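PDB 2B1E: exocyst complex component EXO70 from Saccharomyces cerevisiae, which serves in the exocyst complex, which tethers secretory vesicles to sites of exocytosis, and plays a role in assembling that complex. Local coordinates for residues A[288-291]-A[292-296]; A[307-310]-A[311-315]. All coordinates share one frame; numbering follows the deposited sequence.

Interaction 1: residues A[288-291]-A[292-296]; sequences DAID and RIIKK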
loop_
_atom_site.group_PDB
_atom_site.type_symbol
_atom_site.label_atom_id
_atom_site.label_comp_id
_atom_site.label_asym_id
_atom_site.label_seq_id
_atom_site.Cartn_x
_atom_site.Cartn_y
_atom_site.Cartn_z
ATOM N N ASP A 288 -2.936 -12.624 -1.768
ATOM C CA ASP A 288 -2.497 -13.522 -0.707
ATOM C C ASP A 288 -3.470 -13.593 0.462
ATOM O O ASP A 288 -3.682 -14.664 1.028
ATOM C CB ASP A 288 -1.121 -13.098 -0.189
ATOM C CG ASP A 288 -0.625 -13.990 0.930
ATOM O OD1 ASP A 288 -0.498 -15.213 0.706
ATOM O OD2 ASP A 288 -0.364 -13.469 2.036
ATOM N N ALA A 289 -4.045 -12.451 0.829
ATOM C CA ALA A 289 -5.000 -12.399 1.933
ATOM C C ALA A 289 -6.182 -13.317 1.648
ATOM O O ALA A 289 -6.657 -14.027 2.534
ATOM C CB ALA A 289 -5.491 -10.972 2.139
ATOM N N ILE A 290 -6.652 -13.299 0.405
ATOM C CA ILE A 290 -7.780 -14.135 0.012
ATOM C C ILE A 290 -7.413 -15.615 0.096
ATOM O O ILE A 290 -8.151 -16.410 0.676
ATOM C CB ILE A 290 -8.257 -13.799 -1.427
ATOM C CG1 ILE A 290 -8.934 -12.422 -1.449
ATOM C CG2 ILE A 290 -9.226 -14.864 -1.924
ATOM C CD1 ILE A 290 -10.211 -12.334 -0.607
ATOM N N ASP A 291 -6.269 -15.971 -0.483
ATOM C CA ASP A 291 -5.785 -17.350 -0.483
ATOM C C ASP A 291 -5.510 -17.823 0.939
ATOM O O ASP A 291 -5.715 -18.989 1.277
ATOM C CB ASP A 291 -4.512 -17.451 -1.327
ATOM C CG ASP A 291 -4.788 -17.301 -2.812
ATOM O OD1 ASP A 291 -5.849 -16.740 -3.160
ATOM O OD2 ASP A 291 -3.949 -17.734 -3.631
ATOM N N ARG A 292 -5.049 -16.900 1.772
ATOM C CA ARG A 292 -4.758 -17.202 3.160
ATOM C C ARG A 292 -6.052 -17.605 3.879
ATOM O O ARG A 292 -6.066 -18.549 4.664
ATOM C CB ARG A 292 -4.153 -15.970 3.828
ATOM C CG ARG A 292 -3.716 -16.187 5.248
ATOM C CD ARG A 292 -3.883 -14.911 6.038
ATOM N NE ARG A 292 -3.205 -14.986 7.321
ATOM C CZ ARG A 292 -1.885 -15.018 7.454
ATOM N NH1 ARG A 292 -1.110 -14.978 6.373
ATOM N NH2 ARG A 292 -1.342 -15.094 8.661
ATOM N N ILE A 293 -7.136 -16.883 3.606
ATOM C CA ILE A 293 -8.428 -17.176 4.226
ATOM C C ILE A 293 -8.951 -18.545 3.787
ATOM O O ILE A 293 -9.415 -19.336 4.613
ATOM C CB ILE A 293 -9.476 -16.096 3.872
ATOM C CG1 ILE A 293 -9.003 -14.731 4.378
ATOM C CG2 ILE A 293 -10.813 -16.435 4.521
ATOM C CD1 ILE A 293 -9.852 -13.569 3.894
ATOM N N ILE A 294 -8.878 -18.816 2.487
ATOM C CA ILE A 294 -9.327 -20.095 1.943
ATOM C C ILE A 294 -8.547 -21.259 2.565
ATOM O O ILE A 294 -9.109 -22.324 2.812
ATOM C CB ILE A 294 -9.163 -20.131 0.403
ATOM C CG1 ILE A 294 -10.052 -19.061 -0.230
ATOM C CG2 ILE A 294 -9.540 -21.507 -0.139
ATOM C CD1 ILE A 294 -9.882 -18.925 -1.725
ATOM N N LYS A 295 -7.259 -21.052 2.823
ATOM C CA LYS A 295 -6.426 -22.093 3.421
ATOM C C LYS A 295 -6.721 -22.264 4.905
ATOM O O LYS A 295 -6.880 -23.383 5.390
ATOM C CB LYS A 295 -4.939 -21.768 3.239
ATOM C CG LYS A 295 -4.487 -21.706 1.791
ATOM C CD LYS A 295 -2.990 -21.455 1.700
ATOM C CE LYS A 295 -2.523 -21.376 0.257
ATOM N NZ LYS A 295 -1.056 -21.106 0.183
ATOM N N LYS A 296 -6.778 -21.152 5.628
ATOM C CA LYS A 296 -7.062 -21.205 7.056
ATOM C C LYS A 296 -8.457 -21.789 7.321
ATOM O O LYS A 296 -8.618 -22.654 8.175
ATOM C CB LYS A 296 -6.957 -19.805 7.668
ATOM C CG LYS A 296 -5.535 -19.266 7.769
ATOM C CD LYS A 296 -4.788 -19.915 8.928
ATOM C CE LYS A 296 -3.372 -19.366 9.070
ATOM N NZ LYS A 296 -2.563 -19.666 7.858
#
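R292 takes up the backbone carbonyl of D288 one turn back, its N lying 2.7 Å from D288 O. This is the first of four successive i to i+4 bonds that cross from 288-291 to 292-296, inside a longer helix, and the run exemplifies the interior of an alpha-helix. With CG anti to the backbone N (chi1 -176°) the guanidinium swings clear of this turn: R292 NH1 remains 4.7 Å from D288 OD2, opposite charges near but not in contact, and NE turns instead to D315 of the next helix. I293 N bonds to A289 O at 3.1 Å, and the CG1 branch of the same isoleucine lies against that oxygen. I294 N bonds to I290 O at 3.1 Å; alongside, CD1 of I294 meets CG2 of I290 at 4.1 Å. K295 N reaches D291 O at 3.0 Å, and K295 CG, held beside its own backbone N (chi1 -62°), also lies 3.0 Å from D291 O. The extended lysine chain leaves NZ 5.9 Å from D291 OD2, which pairs with R287 instead. These turns belong to helix 268-299, which packs against two others, I293 touching both: A289 joins it on helix 311-323, I290 and I294 on helix 364-391.

Interaction 2: residues A[307-310]-A[311-315]; sequences NGVT and EATVD
A threonine N-cap starts helix 311-323 here, where the loop that follows helix 268-299 turns into the next helix of the C-terminal region. The problem at any helix start is that the first backbone N-H groups have no carbonyl one turn earlier to bond to, and T310 answers it with its hydroxyl. OG1 sits between the backbone N and the carbonyl carbon (chi1 69°), a torsion that turns it over the opening turn. T310 OG1 accepts two weak bonds, from T313 N and from A312 N, each at 3.3 Å; the first is the straighter, the second strongly bent, 120° at the hydrogen. The methyl of A312 comes up beside the same oxygen, its CB 3.5 Å from T310 OG1. The main chain of T310 contributes too, since V314 N bonds to T310 O at 3.0 Å, the first regular helical bond across this junction. Outside the turn, V309 lays CG1 against CG2 of V314 at 3.9 Å, the two side chains crossing at about a right angle, and V309 CG1 also lies 4.1 Å from T313 CB. T313 OG1 is hydrogen-bonded to the amide ND2 of N420 on helix 410-429. That helix also touches V309 and T310, while L383 of helix 364-391 packs on T310 and T313, so the capping threonine is buried against two helices, whereas V309 and V314 are at the surface. Side-chain acceptance at the N-cap, with an apolar contact between the residue before the cap and the fourth residue of the helix, is the signature of a capped helix start with a hydrophobic staple.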
loop_
_atom_site.group_PDB
_atom_site.type_symbol
_atom_site.label_atom_id
_atom_site.label_comp_id
_atom_site.label_asym_id
_atom_site.label_seq_id
_atom_site.Cartn_x
_atom_site.Cartn_y
_atom_site.Cartn_z
ATOM N N ASN A 307 -19.777 -24.791 18.175
ATOM C CA ASN A 307 -20.049 -23.998 16.982
ATOM C C ASN A 307 -19.682 -22.535 17.148
ATOM O O ASN A 307 -20.409 -21.660 16.691
ATOM C CB ASN A 307 -21.532 -24.101 16.634
ATOM C CG ASN A 307 -21.950 -25.513 16.325
ATOM O OD1 ASN A 307 -21.497 -26.095 15.350
ATOM N ND2 ASN A 307 -22.815 -26.074 17.159
ATOM N N GLY A 308 -18.543 -22.274 17.778
ATOM C CA GLY A 308 -18.124 -20.904 18.001
ATOM C C GLY A 308 -17.129 -20.348 17.002
ATOM O O GLY A 308 -16.904 -20.927 15.932
ATOM N N VAL A 309 -16.531 -19.217 17.369
ATOM C CA VAL A 309 -15.549 -18.534 16.535
ATOM C C VAL A 309 -14.331 -19.430 16.302
ATOM O O VAL A 309 -13.847 -20.079 17.233
ATOM C CB VAL A 309 -15.073 -17.218 17.205
ATOM C CG1 VAL A 309 -14.105 -16.484 16.287
ATOM C CG2 VAL A 309 -16.264 -16.331 17.520
ATOM N N THR A 310 -13.843 -19.474 15.065
ATOM C CA THR A 310 -12.677 -20.297 14.753
ATOM C C THR A 310 -11.432 -19.434 14.620
ATOM O O THR A 310 -11.516 -18.207 14.496
ATOM C CB THR A 310 -12.830 -21.057 13.422
ATOM O OG1 THR A 310 -12.802 -20.118 12.343
ATOM C CG2 THR A 310 -14.141 -21.840 13.385
ATOM N N GLU A 311 -10.274 -20.084 14.624
ATOM C CA GLU A 311 -9.019 -19.368 14.489
ATOM C C GLU A 311 -8.907 -18.765 13.097
ATOM O O GLU A 311 -8.230 -17.759 12.907
ATOM C CB GLU A 311 -7.848 -20.310 14.782
ATOM C CG GLU A 311 -7.919 -20.905 16.193
ATOM C CD GLU A 311 -6.698 -21.736 16.565
ATOM O OE1 GLU A 311 -6.433 -22.756 15.885
ATOM O OE2 GLU A 311 -6.009 -21.366 17.545
ATOM N N ALA A 312 -9.576 -19.371 12.119
ATOM C CA ALA A 312 -9.543 -18.849 10.756
ATOM C C ALA A 312 -10.124 -17.442 10.808
ATOM O O ALA A 312 -9.567 -16.503 10.251
ATOM C CB ALA A 312 -10.379 -19.729 9.819
ATOM N N THR A 313 -11.240 -17.307 11.507
ATOM C CA THR A 313 -11.914 -16.024 11.641
ATOM C C THR A 313 -11.051 -15.039 12.427
ATOM O O THR A 313 -10.844 -13.907 11.992
ATOM C CB THR A 313 -13.289 -16.214 12.322
ATOM O OG1 THR A 313 -14.112 -17.029 11.476
ATOM C CG2 THR A 313 -13.979 -14.879 12.556
ATOM N N VAL A 314 -10.542 -15.476 13.576
ATOM C CA VAL A 314 -9.691 -14.618 14.391
ATOM C C VAL A 314 -8.537 -14.100 13.533
ATOM O O VAL A 314 -8.285 -12.902 13.486
ATOM C CB VAL A 314 -9.107 -15.379 15.609
ATOM C CG1 VAL A 314 -8.245 -14.440 16.445
ATOM C CG2 VAL A 314 -10.231 -15.945 16.462
ATOM N N ASP A 315 -7.855 -15.005 12.839
ATOM C CA ASP A 315 -6.727 -14.631 11.992
ATOM C C ASP A 315 -7.122 -13.690 10.861
ATOM O O ASP A 315 -6.459 -12.679 10.621
ATOM C CB ASP A 315 -6.079 -15.879 11.387
ATOM C CG ASP A 315 -4.812 -15.561 10.602
ATOM O OD1 ASP A 315 -3.763 -15.320 11.239
ATOM O OD2 ASP A 315 -4.865 -15.546 9.350
#

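How the interactions relate
Interaction 1 shows a helix in mid-course and interaction 2 a helix at its beginning, on two helices that follow each other in the chain. The N-H groups of 292-296 all bond to backbone carbonyls one turn earlier, whereas in 307-315 the hydroxyl of T310 stands in, weakly, for carbonyls at A312 and T313. Each is partly buried, with A289, I290 and I293 inside in the first and T310, A312 and T313 in the second; interaction 1 lies nearer the middle of the elongated molecule. Their centres are 14 Å apart, and a salt bridge of 2.7 Å from R292 NE to D315 OD2 ties the two helices together, K296 packing on A312 and D315 beside it. Helix 364-391 backs both, while helix 410-429 joins at the cap.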